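Local coordinates for uncharacterized conserved protein YjbQ/UPF0047 family, ortholog yugU B.subtilis (Clostridium acetobutylicum, PDB 1VMH) that is of unknown function and belongs to the UPF0047 (YjbQ) family, with three copies of the chain in its assembly and a bound sodium ion, at residues L21-D26 with F128-G133; N25-I30 with D74-L79; H56-I61 with S96-K101; N64-P69 with G121-I126. One frame throughout, in Å; residues are numbered along the deposited sequence.

How the contacts relate
All four contacts reach the antiparallel sheet of strands 28-31, 124-130 and 59-65. Contact 1 brings the chain from the five-stranded sheet to the end of strand 124-130; contact 2 starts from the same stretch, Asn25 and Asp26 being common to both, and their centres lie about 9 Å apart. Contact 3, its centre about 10 Å from that of contact 1, sets the start of strand 59-65 against helix 96-105. Contact 4 pairs the other end of that strand with strand 124-130, its centre about 21 Å from that of contact 3. No contact holds the bound sodium ion: the side chain of Phe131 is about 10 Å from it, those of Asn64 and Ile75 about 11 Å.

Contact 1: residues L21-D26 with F128-G133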
loop_
_atom_site.group_PDB
_atom_site.type_symbol
_atom_site.label_atom_id
_atom_site.label_comp_id
_atom_site.label_asym_id
_atom_site.label_seq_id
_atom_site.Cartn_x
_atom_site.Cartn_y
_atom_site.Cartn_z
ATOM N N LEU A 21 11.270 13.964 12.767
ATOM C CA LEU A 21 12.293 12.915 12.744
ATOM C C LEU A 21 13.478 13.428 11.991
ATOM O O LEU A 21 13.302 14.012 10.925
ATOM C CB LEU A 21 11.783 11.689 11.974
ATOM C CG LEU A 21 10.437 11.104 12.360
ATOM C CD1 LEU A 21 10.100 9.908 11.477
ATOM C CD2 LEU A 21 10.452 10.701 13.849
ATOM N N LYS A 22 14.683 13.195 12.518
ATOM C CA LYS A 22 15.913 13.486 11.823
ATOM C C LYS A 22 16.464 12.156 11.340
ATOM O O LYS A 22 16.737 11.267 12.147
ATOM C CB LYS A 22 16.916 14.148 12.785
ATOM N N THR A 23 16.529 11.970 10.023
ATOM C CA THR A 23 17.079 10.747 9.450
ATOM C C THR A 23 18.577 10.947 9.252
ATOM O O THR A 23 19.042 12.078 9.075
ATOM C CB THR A 23 16.352 10.341 8.138
ATOM O OG1 THR A 23 16.581 11.302 7.104
ATOM C CG2 THR A 23 14.841 10.233 8.428
ATOM N N SER A 24 19.320 9.846 9.264
ATOM C CA SER A 24 20.784 9.922 9.326
ATOM C C SER A 24 21.571 9.189 8.218
ATOM O O SER A 24 22.780 9.359 8.105
ATOM C CB SER A 24 21.271 9.490 10.721
ATOM O OG SER A 24 20.829 8.194 11.035
ATOM N N ASN A 25 20.895 8.394 7.397
ATOM C CA ASN A 25 21.521 7.720 6.245
ATOM C C ASN A 25 20.691 7.979 4.993
ATOM O O ASN A 25 19.532 8.392 5.104
ATOM C CB ASN A 25 21.583 6.214 6.499
ATOM C CG ASN A 25 22.347 5.868 7.779
ATOM O OD1 ASN A 25 23.336 6.531 8.109
ATOM N ND2 ASN A 25 21.890 4.837 8.499
ATOM N N ASP A 26 21.241 7.694 3.803
ATOM C CA ASP A 26 20.458 7.900 2.587
ATOM C C ASP A 26 19.216 7.026 2.590
ATOM O O ASP A 26 18.156 7.507 2.229
ATOM C CB ASP A 26 21.233 7.725 1.277
ATOM C CG ASP A 26 21.879 6.376 1.137
ATOM O OD1 ASP A 26 22.374 5.828 2.144
ATOM O OD2 ASP A 26 21.908 5.875 -0.013
ATOM N N PHE A 128 8.850 4.378 9.550
ATOM C CA PHE A 128 9.127 5.400 8.543
ATOM C C PHE A 128 10.299 4.903 7.681
ATOM O O PHE A 128 11.353 4.546 8.228
ATOM C CB PHE A 128 9.542 6.679 9.255
ATOM C CG PHE A 128 9.733 7.858 8.366
ATOM C CD1 PHE A 128 10.906 8.068 7.719
ATOM C CD2 PHE A 128 8.717 8.788 8.183
ATOM C CE1 PHE A 128 11.084 9.179 6.884
ATOM C CE2 PHE A 128 8.914 9.893 7.386
ATOM C CZ PHE A 128 10.069 10.074 6.731
ATOM N N THR A 129 10.117 4.829 6.350
ATOM C CA THR A 129 11.119 4.317 5.432
ATOM C C THR A 129 11.728 5.503 4.657
ATOM O O THR A 129 11.131 6.030 3.701
ATOM C CB THR A 129 10.564 3.237 4.450
ATOM O OG1 THR A 129 9.543 3.811 3.623
ATOM C CG2 THR A 129 9.842 2.142 5.260
ATOM N N GLU A 130 12.924 5.923 5.071
ATOM C CA GLU A 130 13.636 6.994 4.415
ATOM C C GLU A 130 14.359 6.441 3.219
ATOM O O GLU A 130 15.138 5.498 3.372
ATOM C CB GLU A 130 14.632 7.616 5.397
ATOM C CG GLU A 130 15.591 8.643 4.774
ATOM C CD GLU A 130 14.844 9.876 4.341
ATOM O OE1 GLU A 130 14.243 9.861 3.255
ATOM O OE2 GLU A 130 14.864 10.885 5.079
ATOM N N PHE A 131 14.187 7.079 2.056
ATOM C CA PHE A 131 14.983 6.759 0.875
ATOM C C PHE A 131 15.877 7.881 0.301
ATOM O O PHE A 131 16.601 7.642 -0.682
ATOM C CB PHE A 131 14.096 6.174 -0.213
ATOM C CG PHE A 131 13.391 4.910 0.227
ATOM C CD1 PHE A 131 14.120 3.761 0.521
ATOM C CD2 PHE A 131 12.010 4.886 0.368
ATOM C CE1 PHE A 131 13.480 2.589 0.917
ATOM C CE2 PHE A 131 11.357 3.717 0.775
ATOM C CZ PHE A 131 12.082 2.596 1.056
ATOM N N ASP A 132 15.822 9.065 0.898
ATOM C CA ASP A 132 16.657 10.220 0.487
ATOM C C ASP A 132 17.124 11.049 1.666
ATOM O O ASP A 132 16.967 12.269 1.685
ATOM C CB ASP A 132 15.908 11.100 -0.513
ATOM C CG ASP A 132 16.820 12.124 -1.195
ATOM O OD1 ASP A 132 18.023 11.840 -1.402
ATOM O OD2 ASP A 132 16.298 13.199 -1.539
ATOM N N GLY A 133 17.688 10.380 2.669
ATOM C CA GLY A 133 18.221 11.091 3.833
ATOM C C GLY A 133 19.667 11.492 3.597
ATOM O O GLY A 133 20.228 11.191 2.553
#
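Segments 21-26 and 128-133 converge along their length, from 9.2 Å between Leu21 CA and Phe128 CA to 4.1 Å between Asp26 CA and Gly133 CA. At the close end Gly133 N donates a nearly straight hydrogen bond to Asp26 O (2.9 Å, 167° at the hydrogen), and Asp26 CA makes a CA-H...O contact of 3.3 Å with Gly133 O. At the wide end the side chains of Leu21 and Phe128 run alongside in opposite senses, and Leu21 CD1 sits over one face of the ring, 4.0 Å from its centroid, in a CH-pi contact. Between them the side chain of Thr23 lies nearly perpendicular to that of Glu130. Thr23 OG1 donates to the anti lone pair of Glu130 OE2 at 2.7 Å and accepts from Arg135 N. A bend in the Glu130 chain (chi2 68°) swings OE1 back to Asp132 N, 2.9 Å away and above the carboxylate plane; Arg137 makes a salt bridge to the same oxygen. The contact thus ties the two antiparallel sheets of this YjbQ-like fold together, where strand 18-22, outermost in its sheet within this chain, runs out beside the end of central strand 124-130 of the other.

Contact 2: residues N25-I30 with D74-L79; sequences NDDQFI and DILVNL
Helix 69-82 packs on strand 28-31, an outer strand of the three-stranded sheet within this chain: Phe29 in the strand and Asp27 just before it meet Ile75 and Leu76. Strand 28-30 and helix 74-79 run roughly antiparallel, with 147° between their directions and 9.3 Å between their axes at closest approach. Leu76 makes most of the contact on the helix side. Its CG stands anti to its own carbonyl carbon (chi1 -71°), and the two methyls divide the work: CD2 reaches Phe29 CE1 at 3.6 Å, meeting the ring obliquely, while CD1 lies 3.9 Å from the backbone N of Gln28. Phe29 and Leu76 point in opposing senses as they pass, whereas the Ile75 side chain is set roughly square to that of Phe29, and its CG2 meets the ring obliquely, 3.8 Å from Phe29 CZ. This is an apolar helix-on-sheet layer at the margin of the sheet, and Leu76 also touches Phe131. No direct hydrogen bond crosses it. A water takes that part at the Asp27 end, donating to Asp27 OD2 and to Leu76 O, each 2.8 Å from its oxygen, so the carboxylate is linked to the helix backbone, while Leu76 CB lies 3.8 Å from Asp27 OD2. On the helix, Asn78 ND2 donates to Asp74 O at 2.8 Å, with that oxygen in the amide plane; Asp74 O also takes the backbone N-H of Asn78. This part of the helix faces the second subunit: Asp74 OD2 is hydrogen-bonded to Ser96 OG, and Asn78 ND2 to Asp88 O, both of that neighbouring subunit.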
loop_
_atom_site.group_PDB
_atom_site.type_symbol
_atom_site.label_atom_id
_atom_site.label_comp_id
_atom_site.label_asym_id
_atom_site.label_seq_id
_atom_site.Cartn_x
_atom_site.Cartn_y
_atom_site.Cartn_z
ATOM N N ASN A 25 20.895 8.394 7.397
ATOM C CA ASN A 25 21.521 7.720 6.245
ATOM C C ASN A 25 20.691 7.979 4.993
ATOM O O ASN A 25 19.532 8.392 5.104
ATOM C CB ASN A 25 21.583 6.214 6.499
ATOM C CG ASN A 25 22.347 5.868 7.779
ATOM O OD1 ASN A 25 23.336 6.531 8.109
ATOM N ND2 ASN A 25 21.890 4.837 8.499
ATOM N N ASP A 26 21.241 7.694 3.803
ATOM C CA ASP A 26 20.458 7.900 2.587
ATOM C C ASP A 26 19.216 7.026 2.590
ATOM O O ASP A 26 18.156 7.507 2.229
ATOM C CB ASP A 26 21.233 7.725 1.277
ATOM C CG ASP A 26 21.879 6.376 1.137
ATOM O OD1 ASP A 26 22.374 5.828 2.144
ATOM O OD2 ASP A 26 21.908 5.875 -0.013
ATOM N N ASP A 27 19.346 5.773 3.014
ATOM C CA ASP A 27 18.168 4.952 3.285
ATOM C C ASP A 27 18.172 4.427 4.712
ATOM O O ASP A 27 19.230 4.119 5.272
ATOM C CB ASP A 27 17.926 3.859 2.231
ATOM C CG ASP A 27 19.057 2.880 2.089
ATOM O OD1 ASP A 27 20.064 2.956 2.826
ATOM O OD2 ASP A 27 18.941 1.996 1.204
ATOM N N GLN A 28 16.977 4.328 5.301
ATOM C CA GLN A 28 16.877 4.014 6.711
ATOM C C GLN A 28 15.454 3.616 7.081
ATOM O O GLN A 28 14.508 4.218 6.577
ATOM C CB GLN A 28 17.271 5.254 7.524
ATOM C CG GLN A 28 17.506 5.029 9.005
ATOM C CD GLN A 28 17.874 6.278 9.741
ATOM O OE1 GLN A 28 18.080 7.308 9.138
ATOM N NE2 GLN A 28 17.971 6.193 11.066
ATOM N N PHE A 29 15.308 2.599 7.921
ATOM C CA PHE A 29 14.025 2.261 8.533
ATOM C C PHE A 29 14.082 2.803 9.958
ATOM O O PHE A 29 15.004 2.463 10.728
ATOM C CB PHE A 29 13.772 0.757 8.608
ATOM C CG PHE A 29 13.101 0.169 7.407
ATOM C CD1 PHE A 29 13.404 0.583 6.110
ATOM C CD2 PHE A 29 12.157 -0.846 7.578
ATOM C CE1 PHE A 29 12.738 -0.008 5.002
ATOM C CE2 PHE A 29 11.556 -1.439 6.502
ATOM C CZ PHE A 29 11.830 -1.033 5.233
ATOM N N ILE A 30 13.122 3.616 10.330
ATOM C CA ILE A 30 13.020 4.169 11.687
ATOM C C ILE A 30 11.728 3.632 12.328
ATOM O O ILE A 30 10.621 3.820 11.800
ATOM C CB ILE A 30 13.014 5.716 11.679
ATOM C CG1 ILE A 30 14.322 6.237 11.045
ATOM C CG2 ILE A 30 12.831 6.221 13.106
ATOM C CD1 ILE A 30 14.218 6.552 9.580
ATOM N N ASP A 74 18.142 -6.352 4.820
ATOM C CA ASP A 74 17.794 -7.106 3.621
ATOM C C ASP A 74 16.789 -6.381 2.739
ATOM O O ASP A 74 16.900 -6.396 1.521
ATOM C CB ASP A 74 17.275 -8.499 4.002
ATOM C CG ASP A 74 18.386 -9.428 4.495
ATOM O OD1 ASP A 74 19.596 -9.065 4.381
ATOM O OD2 ASP A 74 18.046 -10.523 4.991
ATOM N N ILE A 75 15.809 -5.732 3.343
ATOM C CA ILE A 75 14.815 -5.011 2.556
ATOM C C ILE A 75 15.442 -3.817 1.846
ATOM O O ILE A 75 15.282 -3.649 0.645
ATOM C CB ILE A 75 13.643 -4.529 3.424
ATOM C CG1 ILE A 75 12.870 -5.725 4.010
ATOM C CG2 ILE A 75 12.656 -3.678 2.609
ATOM C CD1 ILE A 75 11.834 -5.369 5.074
ATOM N N LEU A 76 16.170 -2.998 2.590
ATOM C CA LEU A 76 16.805 -1.824 2.002
ATOM C C LEU A 76 17.781 -2.210 0.901
ATOM O O LEU A 76 17.767 -1.641 -0.183
ATOM C CB LEU A 76 17.516 -0.992 3.085
ATOM C CG LEU A 76 16.579 -0.264 4.033
ATOM C CD1 LEU A 76 17.321 0.407 5.181
ATOM C CD2 LEU A 76 15.778 0.760 3.281
ATOM N N VAL A 77 18.622 -3.180 1.185
ATOM C CA VAL A 77 19.638 -3.588 0.251
ATOM C C VAL A 77 19.023 -4.142 -1.017
ATOM O O VAL A 77 19.470 -3.858 -2.118
ATOM C CB VAL A 77 20.600 -4.640 0.894
ATOM C CG1 VAL A 77 21.419 -5.425 -0.162
ATOM C CG2 VAL A 77 21.538 -3.982 1.900
ATOM N N ASN A 78 17.966 -4.929 -0.876
ATOM C CA ASN A 78 17.373 -5.564 -2.043
ATOM C C ASN A 78 16.459 -4.621 -2.834
ATOM O O ASN A 78 16.407 -4.709 -4.063
ATOM C CB ASN A 78 16.754 -6.911 -1.689
ATOM C CG ASN A 78 17.821 -7.974 -1.480
ATOM O OD1 ASN A 78 18.337 -8.558 -2.458
ATOM N ND2 ASN A 78 18.230 -8.164 -0.231
ATOM N N LEU A 79 15.770 -3.704 -2.158
ATOM C CA LEU A 79 15.093 -2.625 -2.899
ATOM C C LEU A 79 16.090 -1.783 -3.708
ATOM O O LEU A 79 15.824 -1.420 -4.860
ATOM C CB LEU A 79 14.310 -1.726 -1.951
ATOM C CG LEU A 79 13.057 -2.317 -1.306
ATOM C CD1 LEU A 79 12.430 -1.330 -0.360
ATOM C CD2 LEU A 79 12.032 -2.814 -2.353
HETATM O O HOH W 1 16.822 0.992 -0.292
#

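Contact 3: residues H56-I61 with S96-K101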
loop_
_atom_site.group_PDB
_atom_site.type_symbol
_atom_site.label_atom_id
_atom_site.label_comp_id
_atom_site.label_asym_id
_atom_site.label_seq_id
_atom_site.Cartn_x
_atom_site.Cartn_y
_atom_site.Cartn_z
ATOM N N HIS A 56 6.230 13.175 2.635
ATOM C CA HIS A 56 7.407 13.288 1.798
ATOM C C HIS A 56 7.341 12.297 0.650
ATOM O O HIS A 56 7.110 11.126 0.871
ATOM C CB HIS A 56 8.625 12.984 2.656
ATOM C CG HIS A 56 8.706 13.855 3.867
ATOM N ND1 HIS A 56 8.978 15.204 3.783
ATOM C CD2 HIS A 56 8.573 13.574 5.186
ATOM C CE1 HIS A 56 8.976 15.718 5.009
ATOM N NE2 HIS A 56 8.753 14.747 5.873
ATOM N N THR A 57 7.615 12.746 -0.558
ATOM C CA THR A 57 7.525 11.904 -1.740
ATOM C C THR A 57 8.729 10.983 -1.955
ATOM O O THR A 57 8.689 10.163 -2.852
ATOM C CB THR A 57 7.260 12.733 -2.962
ATOM O OG1 THR A 57 8.321 13.662 -3.121
ATOM C CG2 THR A 57 5.934 13.459 -2.838
ATOM N N THR A 58 9.755 11.116 -1.110
ATOM C CA THR A 58 10.953 10.268 -1.155
ATOM C C THR A 58 11.122 9.463 0.130
ATOM O O THR A 58 12.202 8.962 0.436
ATOM C CB THR A 58 12.176 11.078 -1.448
ATOM O OG1 THR A 58 12.214 12.169 -0.525
ATOM C CG2 THR A 58 12.140 11.600 -2.870
ATOM N N ALA A 59 10.008 9.272 0.848
ATOM C CA ALA A 59 9.951 8.396 1.998
ATOM C C ALA A 59 8.530 7.791 2.050
ATOM O O ALA A 59 7.634 8.200 1.320
ATOM C CB ALA A 59 10.296 9.128 3.252
ATOM N N GLY A 60 8.349 6.810 2.913
ATOM C CA GLY A 60 7.066 6.160 3.034
ATOM C C GLY A 60 6.903 5.546 4.410
ATOM O O GLY A 60 7.662 5.852 5.352
ATOM N N ILE A 61 5.846 4.745 4.535
ATOM C CA ILE A 61 5.522 4.047 5.787
ATOM C C ILE A 61 5.315 2.578 5.465
ATOM O O ILE A 61 4.658 2.249 4.481
ATOM C CB ILE A 61 4.226 4.577 6.443
ATOM C CG1 ILE A 61 4.252 6.113 6.588
ATOM C CG2 ILE A 61 3.966 3.883 7.770
ATOM C CD1 ILE A 61 5.223 6.719 7.563
ATOM N N SER A 96 15.104 9.762 -8.190
ATOM C CA SER A 96 13.969 8.979 -8.639
ATOM C C SER A 96 13.907 7.591 -7.974
ATOM O O SER A 96 12.815 7.046 -7.749
ATOM C CB SER A 96 13.933 8.837 -10.163
ATOM O OG SER A 96 13.428 10.021 -10.740
ATOM N N HIS A 97 15.060 6.987 -7.712
ATOM C CA HIS A 97 15.060 5.682 -7.005
ATOM C C HIS A 97 14.235 5.773 -5.725
ATOM O O HIS A 97 13.476 4.853 -5.354
ATOM C CB HIS A 97 16.489 5.241 -6.686
ATOM C CG HIS A 97 17.211 6.145 -5.739
ATOM N ND1 HIS A 97 17.695 7.373 -6.125
ATOM C CD2 HIS A 97 17.532 6.010 -4.431
ATOM C CE1 HIS A 97 18.279 7.961 -5.095
ATOM N NE2 HIS A 97 18.201 7.153 -4.057
ATOM N N ALA A 98 14.388 6.882 -5.033
ATOM C CA ALA A 98 13.684 7.125 -3.765
ATOM C C ALA A 98 12.190 7.317 -4.006
ATOM O O ALA A 98 11.367 6.825 -3.228
ATOM C CB ALA A 98 14.249 8.309 -3.059
ATOM N N HIS A 99 11.834 8.064 -5.050
ATOM C CA HIS A 99 10.427 8.247 -5.392
ATOM C C HIS A 99 9.743 6.885 -5.673
ATOM O O HIS A 99 8.583 6.653 -5.265
ATOM C CB HIS A 99 10.258 9.163 -6.606
ATOM C CG HIS A 99 10.533 10.604 -6.331
ATOM N ND1 HIS A 99 9.653 11.397 -5.620
ATOM C CD2 HIS A 99 11.573 11.403 -6.663
ATOM C CE1 HIS A 99 10.151 12.621 -5.534
ATOM N NE2 HIS A 99 11.309 12.659 -6.159
ATOM N N ILE A 100 10.476 5.988 -6.357
ATOM C CA ILE A 100 9.922 4.680 -6.702
ATOM C C ILE A 100 9.711 3.867 -5.437
ATOM O O ILE A 100 8.648 3.295 -5.215
ATOM C CB ILE A 100 10.844 3.916 -7.651
ATOM C CG1 ILE A 100 10.875 4.596 -9.025
ATOM C CG2 ILE A 100 10.411 2.477 -7.794
ATOM C CD1 ILE A 100 12.067 4.209 -9.828
ATOM N N LYS A 101 10.742 3.794 -4.620
ATOM C CA LYS A 101 10.645 2.994 -3.422
ATOM C C LYS A 101 9.587 3.518 -2.455
ATOM O O LYS A 101 8.903 2.745 -1.784
ATOM C CB LYS A 101 12.010 2.859 -2.752
ATOM C CG LYS A 101 12.978 2.081 -3.625
ATOM C CD LYS A 101 14.367 1.851 -3.023
ATOM C CE LYS A 101 15.168 3.081 -2.876
ATOM N NZ LYS A 101 16.630 2.788 -2.426
#
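The imidazole of His99 carries the methyl CG2 of Thr58 over the centre of one face, 3.5 Å from the centroid and 13° off the ring normal, a close CH-pi contact; at its edge, in plane, lies Ser96 CA from the same helix. Thr57 reaches His99 differently. The two side chains lie alongside, pointing the same way, with Thr57 OG1 3.2 Å from His99 CE1, and Thr57 O is likewise 3.2 Å from His99 ND1, approaching the ring obliquely. Next to the ring, Thr58 CB rests on Ala98 CB at 3.8 Å, so Thr58 touches two successive helix residues, CB on Ala98 and CG2 on His99; Thr58 CA and His99 CA are 4.7 Å apart. The type I beta turn from His56 to Ala59 presents both threonines to helix 96-105 just before strand 59-65 begins. In Thr58 the OG1 sits between the backbone N and the carbonyl carbon (chi1 52°) and is hydrogen-bonded to Arg137 NH2, which leaves the methyl to meet the imidazole. The helix backbone meets the third subunit here: Asn64 ND2 of that neighbouring subunit is hydrogen-bonded to His99 O. The Thr58 methyl on the imidazole and the aliphatic contact with Ala98 CB seat the turn on the helix, and the polar end of Thr58 is satisfied on the side of Arg137.

Contact 4: residues N64-P69 with G121-I126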
loop_
_atom_site.group_PDB
_atom_site.type_symbol
_atom_site.label_atom_id
_atom_site.label_comp_id
_atom_site.label_asym_id
_atom_site.label_seq_id
_atom_site.Cartn_x
_atom_site.Cartn_y
_atom_site.Cartn_z
ATOM N N ASN A 64 6.545 -4.006 9.438
ATOM C CA ASN A 64 7.326 -5.200 9.180
ATOM C C ASN A 64 8.031 -5.608 10.466
ATOM O O ASN A 64 7.766 -5.063 11.536
ATOM C CB ASN A 64 8.259 -5.031 7.964
ATOM C CG ASN A 64 8.432 -6.320 7.169
ATOM O OD1 ASN A 64 8.888 -7.321 7.721
ATOM N ND2 ASN A 64 8.043 -6.309 5.883
ATOM N N GLU A 65 8.906 -6.604 10.358
ATOM C CA GLU A 65 9.683 -7.139 11.483
ATOM C C GLU A 65 10.420 -6.036 12.227
ATOM O O GLU A 65 11.158 -5.263 11.601
ATOM C CB GLU A 65 10.704 -8.127 10.925
ATOM C CG GLU A 65 11.834 -8.528 11.863
ATOM C CD GLU A 65 11.367 -9.422 12.974
ATOM O OE1 GLU A 65 10.578 -10.353 12.708
ATOM O OE2 GLU A 65 11.765 -9.190 14.126
ATOM N N ASN A 66 10.284 -6.029 13.555
ATOM C CA ASN A 66 10.867 -4.964 14.356
ATOM C C ASN A 66 11.879 -5.402 15.382
ATOM O O ASN A 66 12.250 -4.595 16.240
ATOM C CB ASN A 66 9.723 -4.187 15.068
ATOM C CG ASN A 66 9.045 -5.018 16.130
ATOM O OD1 ASN A 66 9.363 -6.193 16.286
ATOM N ND2 ASN A 66 8.147 -4.392 16.933
ATOM N N ALA A 67 12.339 -6.644 15.318
ATOM C CA ALA A 67 13.318 -7.129 16.282
ATOM C C ALA A 67 14.503 -7.865 15.639
ATOM O O ALA A 67 15.188 -8.617 16.321
ATOM C CB ALA A 67 12.632 -8.007 17.290
ATOM N N ASP A 68 14.751 -7.643 14.356
ATOM C CA ASP A 68 15.947 -8.194 13.696
ATOM C C ASP A 68 16.463 -7.214 12.671
ATOM O O ASP A 68 15.892 -7.072 11.573
ATOM C CB ASP A 68 15.690 -9.538 13.011
ATOM C CG ASP A 68 16.988 -10.144 12.425
ATOM O OD1 ASP A 68 18.088 -9.566 12.609
ATOM O OD2 ASP A 68 16.903 -11.211 11.795
ATOM N N PRO A 69 17.560 -6.545 13.002
ATOM C CA PRO A 69 18.160 -5.600 12.086
ATOM C C PRO A 69 18.510 -6.182 10.728
ATOM O O PRO A 69 18.555 -5.430 9.751
ATOM C CB PRO A 69 19.434 -5.183 12.809
ATOM C CG PRO A 69 19.184 -5.445 14.198
ATOM C CD PRO A 69 18.345 -6.646 14.242
ATOM N N GLY A 121 0.853 -7.722 15.315
ATOM C CA GLY A 121 1.298 -9.089 15.488
ATOM C C GLY A 121 2.648 -9.192 16.180
ATOM O O GLY A 121 3.221 -8.200 16.612
ATOM N N THR A 122 3.140 -10.429 16.278
ATOM C CA THR A 122 4.380 -10.713 16.950
ATOM C C THR A 122 5.540 -10.081 16.183
ATOM O O THR A 122 5.732 -10.326 14.977
ATOM C CB THR A 122 4.606 -12.227 17.050
ATOM O OG1 THR A 122 3.482 -12.845 17.703
ATOM C CG2 THR A 122 5.843 -12.512 17.873
ATOM N N TRP A 123 6.282 -9.243 16.907
ATOM C CA TRP A 123 7.408 -8.516 16.345
ATOM C C TRP A 123 7.042 -7.736 15.065
ATOM O O TRP A 123 7.820 -7.707 14.117
ATOM C CB TRP A 123 8.603 -9.494 16.121
ATOM C CG TRP A 123 9.086 -10.185 17.404
ATOM C CD1 TRP A 123 9.136 -11.522 17.662
ATOM C CD2 TRP A 123 9.479 -9.532 18.611
ATOM N NE1 TRP A 123 9.588 -11.742 18.948
ATOM C CE2 TRP A 123 9.812 -10.539 19.550
ATOM C CE3 TRP A 123 9.626 -8.177 18.981
ATOM C CZ2 TRP A 123 10.259 -10.237 20.839
ATOM C CZ3 TRP A 123 10.081 -7.884 20.276
ATOM C CH2 TRP A 123 10.387 -8.910 21.179
ATOM N N GLN A 124 5.838 -7.159 15.063
ATOM C CA GLN A 124 5.377 -6.349 13.999
ATOM C C GLN A 124 5.391 -4.891 14.453
ATOM O O GLN A 124 4.725 -4.502 15.374
ATOM C CB GLN A 124 3.980 -6.807 13.589
ATOM C CG GLN A 124 3.496 -6.147 12.359
ATOM C CD GLN A 124 2.109 -6.601 11.952
ATOM O OE1 GLN A 124 1.175 -6.678 12.778
ATOM N NE2 GLN A 124 1.930 -6.805 10.648
ATOM N N GLY A 125 6.165 -4.060 13.754
ATOM C CA GLY A 125 6.318 -2.624 14.060
ATOM C C GLY A 125 6.063 -1.746 12.876
ATOM O O GLY A 125 6.046 -2.210 11.753
ATOM N N ILE A 126 5.855 -0.467 13.174
ATOM C CA ILE A 126 5.509 0.559 12.193
ATOM C C ILE A 126 6.759 1.358 11.919
ATOM O O ILE A 126 7.415 1.824 12.871
ATOM C CB ILE A 126 4.434 1.494 12.708
ATOM C CG1 ILE A 126 3.171 0.745 13.149
ATOM C CG2 ILE A 126 4.104 2.509 11.612
ATOM C CD1 ILE A 126 2.332 1.519 14.162
HETATM O O HOH W 2 7.990 -10.468 12.727
#
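Asn64 pairs with Gly125 as an antiparallel hydrogen-bonded pair: Asn64 N donates to Gly125 O at 3.0 Å, and Gly125 N to Asn64 O at 2.9 Å. Its side-chain OD1 turns to its own neighbour and takes Glu65 N at 2.7 Å, in the carbonyl plane on a lone pair, while ND2 bonds to Ser103 OG and His99 O of the second subunit. Glu65 forms the next, non-hydrogen-bonded pair with Gln124, its CA in a CA-H...O contact of 3.3 Å with Trp123 O. A bend in the Glu65 side chain (chi2 72°) brings its carboxylate alongside Trp123, the planes 38° apart, and OE2 accepts from Ala67 N at 2.9 Å. Asn66 N then donates to Trp123 O at 3.0 Å from well above the carbonyl plane. Ala67 finishes the contact by laying CB over one face of the indole, 3.5 Å from Trp123 CE3. Beyond it Asp68 is the N-cap of helix 69-82, its OD1 accepting from Asp70 N. Ahead of the partner strand, a type II turn from Gly121 to Gln124 leads in, braced by a hydrogen bond from Gly121 N to Gln124 OE1 (2.8 Å). The arrangement is the end of an antiparallel strand pair, where strand 59-65, an outer strand within this chain, leaves central strand 124-130 and turns into helix 69-82.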